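Local coordinates for ferric iron-binding periplasmic protein (Pseudomonas aeruginosa, PDB 6J2S) that binds ferric iron, here replaced by gallium, in the periplasm and probably delivers it to an ABC transporter for uptake, at residues 104-109 and 190-195; 196-201 and 209-214; 134-139 and 173-178. All blocks are in the same frame, centred on the assembly; numbering follows the deposited sequence.

The three contacts lie in the same part of the chain and share one mixed sheet. Contact 1 is wholly buried and pairs two strands of that sheet through backbone bonds. Contacts 2 and 3 are partly buried: contact 2 sets a helix against a neighbouring strand, contact 3 a helix start against the turn that follows strand 133-135. Strand 96-107 of contact 1 bonds to strand 210-212 of contact 2, and strand 189-193 to strand 133-135. Contact 2 relies on indole packing and weak polar bonds, contact 3 on one valine and two helix starts. Contacts 1 and 2 each supply a tyrosine to gallium, whereas contacts 1 and 3 reach the phosphate bound to it.

Contact 1. Residues 104-109 and 190-195; sequences VLAYNP and ALINNY. With GA (gallium (III) ion), chain D; PO4 (phosphate ion), chain C.
Val-104 and Ile-192 join two antiparallel strands whose short segments are splayed to 125°, and just past this pairing the second strand runs directly into the gallium site. Val-104 N donates to Ile-192 O at 3.0 Å, while the return bond from Ile-192 N to Val-104 O is longer, 3.3 Å. Ala-106 and Ala-190 form a second hydrogen-bonded pair, with 2.9 Å from Ala-106 N to Ala-190 O. Between them, the non-hydrogen-bonded pair Leu-105 and Leu-191 meets through CD1 and CD2 on the other face of the sheet. Val-104 straddles the end of the strand: CG2 packs on Ile-192 CG1 at 3.8 Å and CG1 on Asn-194 CB at 3.7 Å. With chi1 at 56°, Ile-192 sends CG1 between its own backbone N and carbonyl carbon, and CD1 continues to the methyl of Ala-106.

Tyr-195 OH binds gallium at 1.9 Å, the metal lying in the plane of the ring. Asn-193 ND2 donates to Tyr-195 OH at 3.2 Å and to O2 of the phosphate, whose O3 is itself a gallium ligand, while Arg-103 NH1 donates to Asn-193 OD1. His-11, Glu-59 and Tyr-196 complete the protein ligands. Strand 96-107 continues the sheet to strand 210-212, strand 189-193 bonds to strand 133-135, and helix 175-183 packs against Ala-190 and Ile-192.

Contact 2. Residues 196-201 and 209-214; sequences YWYTLK and SRLHYF. With GA (gallium (III) ion), chain D.
Trp-197 lies against Leu-211 and reaches along the strand to Ser-209, bringing the helix that carries Tyr-196 onto the sheet. Trp-197 CB lies 3.7 Å from both CD1 and CD2 of Leu-211. Chi1 of -172° sets CG anti to the backbone N, and the indole then runs past the leucine in the opposite sense. Trp-197 CG comes to 3.6 Å from Leu-211 CG, which sits over one face of the five-membered ring in a CH-pi contact, displaced toward the rim. CD2 and CE3 continue along the same leucine. On the other branch CD1 passes Leu-211 CD2 and Ser-209 OG, and Trp-197 NE1 ends between two acceptors of one residue: it makes weak bonds to Ser-209 O and to Ser-209 OG, each 3.1 Å long. The N-H points better at the carbonyl, at 149° against 124° for the hydroxyl. CZ2, farther round the six-membered ring, still lies beside Ser-209 O.

Ser-209 O also accepts from Arg-210 NH1 at 2.7 Å, the donor standing above the carbonyl plane. Ser-209 OG has a stronger partner in Glu-183. Leu-211 CD1 also approaches Tyr-198 CE2. Beyond it, Tyr-198 OH and Tyr-213 OH make a long, weak bond of 3.4 Å. Trp-197 CE3 stands over the centre of the Tyr-198 ring, so an edge of the indole meets a face of the phenol.

Met-179 of helix 175-183 touches Trp-197 and Ser-209. Tyr-196 takes no part in this packing; its ring leads the other way, and Tyr-196 OH binds gallium at 1.9 Å. The chemistry is therefore divided: apolar contact with a weakly held indole N-H joins the helix to the strand, while a short metal bond forms on the site side.

Contact 3. Residues 134-139 and 173-178; sequences GFVPTS and TNNVTA. With PO4 (phosphate ion), chain C.
Val-136 carries the contact, its two methyls dividing the start of helix 175-183 between them. Val-136 CG1, anti to the backbone N with chi1 -173°, reaches Asn-174 CA at 3.5 Å and the carbonyl oxygen of Thr-173. Val-136 CG2 turns to the Asn-175 side chain and the first turn of the helix, meeting Ala-178 CB at 3.9 Å.

Around this apolar centre, local bonds shape both segments. Val-136 begins a type I turn closed by Ser-139 N donating to Val-136 O at 3.1 Å. Across from it, Asn-174 is the N-cap of its helix: OD1 accepts from Thr-177 N at 3.0 Å, with an N-H...O angle of 162°. Farther out, Gly-134 bonds to strand 189-193, and Ala-178 packs on Ala-190 and Ile-192 of that strand.

Ser-139 is likewise an N-cap, for helix 140-153, where its OG accepts from Phe-142 N. Ser-139 OG also donates to phosphate O2, though the modelled 2.5 Å is doubtfully short; Ala-141 N also donates to the ion. The phosphate, probably from the crystallisation liquor, binds gallium, and the helix start should favour an anion there. Apolar packing by the turn thus adjoins an anion site to which its last residue contributes.

Contact 1. Residues 104-109 and 190-195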
loop_
_atom_site.group_PDB
_atom_site.type_symbol
_atom_site.label_atom_id
_atom_site.label_comp_id
_atom_site.label_asym_id
_atom_site.label_seq_id
_atom_site.Cartn_x
_atom_site.Cartn_y
_atom_site.Cartn_z
ATOM N N VAL A 104 -4.662 8.348 -5.247
ATOM C CA VAL A 104 -5.716 9.004 -6.015
ATOM C C VAL A 104 -6.302 10.149 -5.199
ATOM O O VAL A 104 -6.080 10.283 -3.989
ATOM C CB VAL A 104 -6.852 8.031 -6.413
ATOM C CG1 VAL A 104 -6.347 6.904 -7.276
ATOM C CG2 VAL A 104 -7.527 7.478 -5.156
ATOM N N LEU A 105 -7.060 10.989 -5.886
ATOM C CA LEU A 105 -7.819 12.055 -5.252
ATOM C C LEU A 105 -9.292 11.707 -5.433
ATOM O O LEU A 105 -9.847 11.873 -6.520
ATOM C CB LEU A 105 -7.463 13.395 -5.884
ATOM C CG LEU A 105 -8.265 14.570 -5.364
ATOM C CD1 LEU A 105 -7.878 14.858 -3.921
ATOM C CD2 LEU A 105 -8.012 15.761 -6.284
ATOM N N ALA A 106 -9.921 11.182 -4.398
ATOM C CA ALA A 106 -11.351 10.926 -4.500
ATOM C C ALA A 106 -12.071 12.256 -4.330
ATOM O O ALA A 106 -11.637 13.103 -3.550
ATOM C CB ALA A 106 -11.812 9.917 -3.446
ATOM N N TYR A 107 -13.141 12.469 -5.088
ATOM C CA TYR A 107 -13.865 13.726 -4.932
ATOM C C TYR A 107 -15.353 13.483 -5.139
ATOM O O TYR A 107 -15.764 12.473 -5.717
ATOM C CB TYR A 107 -13.353 14.810 -5.892
ATOM C CG TYR A 107 -13.630 14.523 -7.343
ATOM C CD1 TYR A 107 -12.870 13.592 -8.044
ATOM C CD2 TYR A 107 -14.652 15.185 -8.019
ATOM C CE1 TYR A 107 -13.120 13.313 -9.392
ATOM C CE2 TYR A 107 -14.909 14.922 -9.371
ATOM C CZ TYR A 107 -14.143 13.979 -10.046
ATOM O OH TYR A 107 -14.402 13.708 -11.374
ATOM N N ASN A 108 -16.156 14.429 -4.647
ATOM C CA ASN A 108 -17.607 14.380 -4.783
ATOM C C ASN A 108 -18.008 15.452 -5.781
ATOM O O ASN A 108 -17.879 16.647 -5.472
ATOM C CB ASN A 108 -18.292 14.607 -3.434
ATOM C CG ASN A 108 -19.791 14.335 -3.483
ATOM O OD1 ASN A 108 -20.470 14.766 -4.411
ATOM N ND2 ASN A 108 -20.306 13.595 -2.489
ATOM N N PRO A 109 -18.472 15.087 -6.982
ATOM C CA PRO A 109 -18.730 16.104 -8.011
ATOM C C PRO A 109 -19.901 16.991 -7.701
ATOM O O PRO A 109 -20.072 18.006 -8.383
ATOM C CB PRO A 109 -18.977 15.280 -9.284
ATOM C CG PRO A 109 -19.383 13.949 -8.812
ATOM C CD PRO A 109 -18.695 13.719 -7.485
ATOM N N ALA A 190 -10.621 13.731 -0.942
ATOM C CA ALA A 190 -9.670 13.164 0.010
ATOM C C ALA A 190 -8.586 12.390 -0.722
ATOM O O ALA A 190 -8.834 11.781 -1.765
ATOM C CB ALA A 190 -10.354 12.252 1.045
ATOM N N LEU A 191 -7.387 12.400 -0.135
ATOM C CA LEU A 191 -6.243 11.642 -0.623
ATOM C C LEU A 191 -6.287 10.231 -0.046
ATOM O O LEU A 191 -6.144 10.053 1.168
ATOM C CB LEU A 191 -4.946 12.325 -0.198
ATOM C CG LEU A 191 -4.698 13.762 -0.647
ATOM C CD1 LEU A 191 -3.444 14.287 0.046
ATOM C CD2 LEU A 191 -4.528 13.823 -2.161
ATOM N N ILE A 192 -6.457 9.234 -0.909
ATOM C CA ILE A 192 -6.540 7.849 -0.467
ATOM C C ILE A 192 -5.823 6.958 -1.476
ATOM O O ILE A 192 -5.174 7.446 -2.414
ATOM C CB ILE A 192 -8.009 7.414 -0.295
ATOM C CG1 ILE A 192 -8.789 7.627 -1.598
ATOM C CG2 ILE A 192 -8.670 8.152 0.892
ATOM C CD1 ILE A 192 -10.058 6.755 -1.715
ATOM N N ASN A 193 -5.919 5.645 -1.286
ATOM C CA ASN A 193 -5.509 4.699 -2.317
ATOM C C ASN A 193 -6.708 4.297 -3.185
ATOM O O ASN A 193 -7.871 4.415 -2.785
ATOM C CB ASN A 193 -4.873 3.459 -1.683
ATOM C CG ASN A 193 -3.703 3.799 -0.775
ATOM O OD1 ASN A 193 -2.976 4.767 -1.007
ATOM N ND2 ASN A 193 -3.505 2.984 0.265
ATOM N N ASN A 194 -6.404 3.803 -4.389
ATOM C CA ASN A 194 -7.448 3.601 -5.392
ATOM C C ASN A 194 -8.423 2.494 -5.016
ATOM O O ASN A 194 -9.607 2.580 -5.350
ATOM C CB ASN A 194 -6.814 3.284 -6.742
ATOM C CG ASN A 194 -6.120 1.928 -6.752
ATOM O OD1 ASN A 194 -5.131 1.697 -6.019
ATOM N ND2 ASN A 194 -6.663 1.002 -7.545
ATOM N N TYR A 195 -7.952 1.434 -4.352
ATOM C CA TYR A 195 -8.786 0.249 -4.194
ATOM C C TYR A 195 -9.965 0.491 -3.261
ATOM O O TYR A 195 -10.934 -0.273 -3.303
ATOM C CB TYR A 195 -7.929 -0.938 -3.706
ATOM C CG TYR A 195 -7.118 -0.650 -2.466
ATOM C CD1 TYR A 195 -5.795 -0.214 -2.556
ATOM C CD2 TYR A 195 -7.672 -0.815 -1.194
ATOM C CE1 TYR A 195 -5.044 0.049 -1.401
ATOM C CE2 TYR A 195 -6.937 -0.553 -0.035
ATOM C CZ TYR A 195 -5.631 -0.115 -0.148
ATOM O OH TYR A 195 -4.912 0.154 0.982
HETATM GA GA GA D . -5.098 0.200 2.842
HETATM P P PO4 C . -2.729 2.254 3.788
HETATM O O1 PO4 C . -1.429 1.475 3.811
HETATM O O2 PO4 C . -2.462 3.606 3.228
HETATM O O3 PO4 C . -3.738 1.548 2.934
HETATM O O4 PO4 C . -3.296 2.361 5.194
HETATM O O HOH W 1 -4.934 0.279 4.873
#

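Contact 2. Residues 196-201 and 209-214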
loop_
_atom_site.group_PDB
_atom_site.type_symbol
_atom_site.label_atom_id
_atom_site.label_comp_id
_atom_site.label_asym_id
_atom_site.label_seq_id
_atom_site.Cartn_x
_atom_site.Cartn_y
_atom_site.Cartn_z
ATOM N N TYR A 196 -9.915 1.531 -2.421
ATOM C CA TYR A 196 -11.028 1.774 -1.507
ATOM C C TYR A 196 -12.289 2.173 -2.249
ATOM O O TYR A 196 -13.403 1.851 -1.804
ATOM C CB TYR A 196 -10.673 2.858 -0.506
ATOM C CG TYR A 196 -9.606 2.440 0.468
ATOM C CD1 TYR A 196 -8.285 2.790 0.247
ATOM C CD2 TYR A 196 -9.921 1.705 1.609
ATOM C CE1 TYR A 196 -7.293 2.418 1.113
ATOM C CE2 TYR A 196 -8.929 1.330 2.501
ATOM C CZ TYR A 196 -7.615 1.688 2.240
ATOM O OH TYR A 196 -6.624 1.345 3.118
ATOM N N TRP A 197 -12.130 2.875 -3.370
ATOM C CA TRP A 197 -13.283 3.304 -4.155
ATOM C C TRP A 197 -13.951 2.118 -4.840
ATOM O O TRP A 197 -15.185 2.052 -4.926
ATOM C CB TRP A 197 -12.839 4.347 -5.182
ATOM C CG TRP A 197 -13.956 4.992 -5.911
ATOM C CD1 TRP A 197 -14.716 6.039 -5.482
ATOM C CD2 TRP A 197 -14.437 4.653 -7.219
ATOM N NE1 TRP A 197 -15.643 6.366 -6.436
ATOM C CE2 TRP A 197 -15.499 5.527 -7.509
ATOM C CE3 TRP A 197 -14.081 3.688 -8.164
ATOM C CZ2 TRP A 197 -16.202 5.478 -8.713
ATOM C CZ3 TRP A 197 -14.788 3.635 -9.355
ATOM C CH2 TRP A 197 -15.836 4.525 -9.616
ATOM N N TYR A 198 -13.152 1.169 -5.334
ATOM C CA TYR A 198 -13.734 -0.002 -5.974
ATOM C C TYR A 198 -14.432 -0.891 -4.962
ATOM O O TYR A 198 -15.423 -1.543 -5.297
ATOM C CB TYR A 198 -12.657 -0.764 -6.752
ATOM C CG TYR A 198 -12.142 0.066 -7.891
ATOM C CD1 TYR A 198 -12.757 0.023 -9.128
ATOM C CD2 TYR A 198 -11.081 0.959 -7.710
ATOM C CE1 TYR A 198 -12.318 0.816 -10.163
ATOM C CE2 TYR A 198 -10.639 1.762 -8.741
ATOM C CZ TYR A 198 -11.271 1.677 -9.972
ATOM O OH TYR A 198 -10.847 2.452 -11.025
ATOM N N THR A 199 -13.967 -0.904 -3.716
ATOM C CA THR A 199 -14.681 -1.658 -2.688
ATOM C C THR A 199 -16.039 -1.033 -2.399
ATOM O O THR A 199 -17.053 -1.739 -2.319
ATOM C CB THR A 199 -13.835 -1.747 -1.414
ATOM O OG1 THR A 199 -12.659 -2.523 -1.681
ATOM C CG2 THR A 199 -14.624 -2.389 -0.272
ATOM N N LEU A 200 -16.076 0.291 -2.260
ATOM C CA LEU A 200 -17.341 1.001 -2.122
ATOM C C LEU A 200 -18.255 0.740 -3.315
ATOM O O LEU A 200 -19.451 0.480 -3.142
ATOM C CB LEU A 200 -17.058 2.497 -1.963
ATOM C CG LEU A 200 -18.158 3.505 -1.643
ATOM C CD1 LEU A 200 -18.903 3.138 -0.371
ATOM C CD2 LEU A 200 -17.556 4.910 -1.534
ATOM N N LYS A 201 -17.707 0.794 -4.534
ATOM C CA LYS A 201 -18.527 0.611 -5.733
ATOM C C LYS A 201 -19.162 -0.772 -5.782
ATOM O O LYS A 201 -20.254 -0.937 -6.338
ATOM C CB LYS A 201 -17.687 0.846 -6.988
ATOM C CG LYS A 201 -18.427 0.556 -8.288
ATOM C CD LYS A 201 -18.143 1.598 -9.347
ATOM C CE LYS A 201 -19.192 1.569 -10.454
ATOM N NZ LYS A 201 -20.362 2.450 -10.166
ATOM N N SER A 209 -19.312 9.520 -5.330
ATOM C CA SER A 209 -17.933 9.941 -5.458
ATOM C C SER A 209 -17.315 9.399 -6.742
ATOM O O SER A 209 -17.793 8.429 -7.340
ATOM C CB SER A 209 -17.133 9.468 -4.253
ATOM O OG SER A 209 -17.098 8.055 -4.248
ATOM N N ARG A 210 -16.240 10.059 -7.163
ATOM C CA ARG A 210 -15.456 9.696 -8.327
ATOM C C ARG A 210 -13.984 9.722 -7.937
ATOM O O ARG A 210 -13.608 10.291 -6.906
ATOM C CB ARG A 210 -15.712 10.656 -9.496
ATOM C CG ARG A 210 -17.118 10.559 -10.073
ATOM C CD ARG A 210 -17.380 9.164 -10.664
ATOM N NE ARG A 210 -18.735 9.056 -11.215
ATOM C CZ ARG A 210 -19.781 8.576 -10.548
ATOM N NH1 ARG A 210 -19.643 8.147 -9.298
ATOM N NH2 ARG A 210 -20.974 8.524 -11.124
ATOM N N LEU A 211 -13.148 9.106 -8.766
ATOM C CA LEU A 211 -11.707 9.144 -8.562
ATOM C C LEU A 211 -11.076 10.071 -9.584
ATOM O O LEU A 211 -11.438 10.049 -10.763
ATOM C CB LEU A 211 -11.068 7.757 -8.669
ATOM C CG LEU A 211 -11.323 6.773 -7.533
ATOM C CD1 LEU A 211 -10.390 5.572 -7.695
ATOM C CD2 LEU A 211 -11.152 7.479 -6.190
ATOM N N HIS A 212 -10.140 10.886 -9.116
ATOM C CA HIS A 212 -9.257 11.674 -9.957
ATOM C C HIS A 212 -7.835 11.139 -9.833
ATOM O O HIS A 212 -7.335 10.951 -8.715
ATOM C CB HIS A 212 -9.288 13.146 -9.555
ATOM C CG HIS A 212 -8.360 14.000 -10.363
ATOM N ND1 HIS A 212 -8.551 14.240 -11.707
ATOM C CD2 HIS A 212 -7.228 14.659 -10.019
ATOM C CE1 HIS A 212 -7.577 15.013 -12.156
ATOM N NE2 HIS A 212 -6.761 15.281 -11.153
ATOM N N TYR A 213 -7.198 10.887 -10.972
ATOM C CA TYR A 213 -5.812 10.435 -11.046
ATOM C C TYR A 213 -4.956 11.611 -11.488
ATOM O O TYR A 213 -5.224 12.213 -12.535
ATOM C CB TYR A 213 -5.656 9.284 -12.045
ATOM C CG TYR A 213 -6.314 7.989 -11.623
ATOM C CD1 TYR A 213 -7.670 7.773 -11.842
ATOM C CD2 TYR A 213 -5.585 6.988 -10.994
ATOM C CE1 TYR A 213 -8.278 6.601 -11.452
ATOM C CE2 TYR A 213 -6.191 5.804 -10.597
ATOM C CZ TYR A 213 -7.542 5.630 -10.829
ATOM O OH TYR A 213 -8.158 4.470 -10.439
ATOM N N PHE A 214 -3.944 11.952 -10.693
ATOM C CA PHE A 214 -3.149 13.132 -11.019
ATOM C C PHE A 214 -2.338 12.924 -12.295
ATOM O O PHE A 214 -2.139 13.877 -13.065
ATOM C CB PHE A 214 -2.229 13.492 -9.856
ATOM C CG PHE A 214 -2.901 14.262 -8.764
ATOM C CD1 PHE A 214 -3.359 15.555 -8.981
ATOM C CD2 PHE A 214 -3.053 13.702 -7.506
ATOM C CE1 PHE A 214 -3.965 16.267 -7.977
ATOM C CE2 PHE A 214 -3.654 14.411 -6.494
ATOM C CZ PHE A 214 -4.115 15.700 -6.729
HETATM GA GA GA D . -5.098 0.200 2.842
HETATM O O HOH W 1 -4.934 0.279 4.873
#

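Contact 3. Residues 134-139 and 173-178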
loop_
_atom_site.group_PDB
_atom_site.type_symbol
_atom_site.label_atom_id
_atom_site.label_comp_id
_atom_site.label_asym_id
_atom_site.label_seq_id
_atom_site.Cartn_x
_atom_site.Cartn_y
_atom_site.Cartn_z
ATOM N N GLY A 134 -9.685 15.921 2.770
ATOM C CA GLY A 134 -9.210 15.071 3.838
ATOM C C GLY A 134 -7.958 14.297 3.475
ATOM O O GLY A 134 -7.610 14.142 2.301
ATOM N N PHE A 135 -7.262 13.820 4.500
ATOM C CA PHE A 135 -6.086 12.981 4.317
ATOM C C PHE A 135 -5.917 12.180 5.591
ATOM O O PHE A 135 -6.576 12.441 6.604
ATOM C CB PHE A 135 -4.830 13.800 3.961
ATOM C CG PHE A 135 -4.274 14.641 5.081
ATOM C CD1 PHE A 135 -4.892 15.818 5.469
ATOM C CD2 PHE A 135 -3.084 14.287 5.698
ATOM C CE1 PHE A 135 -4.348 16.609 6.480
ATOM C CE2 PHE A 135 -2.537 15.071 6.704
ATOM C CZ PHE A 135 -3.164 16.227 7.094
ATOM N N VAL A 136 -5.044 11.183 5.517
ATOM C CA VAL A 136 -4.939 10.183 6.570
ATOM C C VAL A 136 -3.492 10.140 7.045
ATOM O O VAL A 136 -2.695 9.371 6.506
ATOM C CB VAL A 136 -5.409 8.809 6.084
ATOM C CG1 VAL A 136 -5.441 7.849 7.271
ATOM C CG2 VAL A 136 -6.783 8.917 5.451
ATOM N N PRO A 137 -3.116 10.940 8.046
ATOM C CA PRO A 137 -1.686 11.073 8.371
ATOM C C PRO A 137 -1.080 9.828 8.997
ATOM O O PRO A 137 0.155 9.698 8.992
ATOM C CB PRO A 137 -1.647 12.273 9.333
ATOM C CG PRO A 137 -3.059 12.461 9.809
ATOM C CD PRO A 137 -3.955 11.935 8.734
ATOM N N THR A 138 -1.886 8.900 9.517
ATOM C CA THR A 138 -1.363 7.658 10.084
ATOM C C THR A 138 -1.258 6.533 9.061
ATOM O O THR A 138 -0.826 5.429 9.409
ATOM C CB THR A 138 -2.237 7.188 11.244
ATOM O OG1 THR A 138 -3.571 6.967 10.773
ATOM C CG2 THR A 138 -2.249 8.217 12.354
ATOM N N SER A 139 -1.623 6.791 7.811
ATOM C CA SER A 139 -1.664 5.760 6.791
ATOM C C SER A 139 -0.258 5.437 6.289
ATOM O O SER A 139 0.585 6.328 6.129
ATOM C CB SER A 139 -2.565 6.226 5.640
ATOM O OG SER A 139 -2.093 5.733 4.396
ATOM N N THR A 173 -8.990 9.095 10.374
ATOM C CA THR A 173 -8.252 8.046 11.069
ATOM C C THR A 173 -7.788 6.948 10.118
ATOM O O THR A 173 -6.776 6.298 10.395
ATOM C CB THR A 173 -9.089 7.469 12.216
ATOM O OG1 THR A 173 -10.403 7.168 11.745
ATOM C CG2 THR A 173 -9.204 8.484 13.347
ATOM N N ASN A 174 -8.475 6.741 8.990
ATOM C CA ASN A 174 -8.059 5.721 8.029
ATOM C C ASN A 174 -8.693 6.032 6.677
ATOM O O ASN A 174 -9.550 6.915 6.556
ATOM C CB ASN A 174 -8.429 4.307 8.508
ATOM C CG ASN A 174 -9.884 4.205 8.927
ATOM O OD1 ASN A 174 -10.787 4.298 8.093
ATOM N ND2 ASN A 174 -10.119 4.023 10.232
ATOM N N ASN A 175 -8.225 5.323 5.644
ATOM C CA ASN A 175 -8.688 5.619 4.286
ATOM C C ASN A 175 -10.180 5.338 4.142
ATOM O O ASN A 175 -10.869 6.014 3.364
ATOM C CB ASN A 175 -7.917 4.792 3.247
ATOM C CG ASN A 175 -6.433 5.147 3.158
ATOM O OD1 ASN A 175 -5.570 4.269 3.196
ATOM N ND2 ASN A 175 -6.133 6.418 3.012
ATOM N N VAL A 176 -10.702 4.359 4.890
ATOM C CA VAL A 176 -12.121 4.026 4.766
ATOM C C VAL A 176 -13.000 5.189 5.228
ATOM O O VAL A 176 -13.948 5.577 4.533
ATOM C CB VAL A 176 -12.443 2.724 5.524
ATOM C CG1 VAL A 176 -13.949 2.446 5.483
ATOM C CG2 VAL A 176 -11.699 1.567 4.888
ATOM N N THR A 177 -12.710 5.766 6.403
ATOM C CA THR A 177 -13.542 6.874 6.864
ATOM C C THR A 177 -13.332 8.113 6.000
ATOM O O THR A 177 -14.269 8.894 5.815
ATOM C CB THR A 177 -13.301 7.180 8.352
ATOM O OG1 THR A 177 -11.991 7.720 8.560
ATOM C CG2 THR A 177 -13.459 5.916 9.201
ATOM N N ALA A 178 -12.142 8.279 5.415
ATOM C CA ALA A 178 -11.936 9.399 4.498
ATOM C C ALA A 178 -12.762 9.223 3.226
ATOM O O ALA A 178 -13.424 10.170 2.766
ATOM C CB ALA A 178 -10.447 9.545 4.181
HETATM P P PO4 C . -2.729 2.254 3.788
HETATM O O1 PO4 C . -1.429 1.475 3.811
HETATM O O2 PO4 C . -2.462 3.606 3.228
HETATM O O3 PO4 C . -3.738 1.548 2.934
HETATM O O4 PO4 C . -3.296 2.361 5.194
#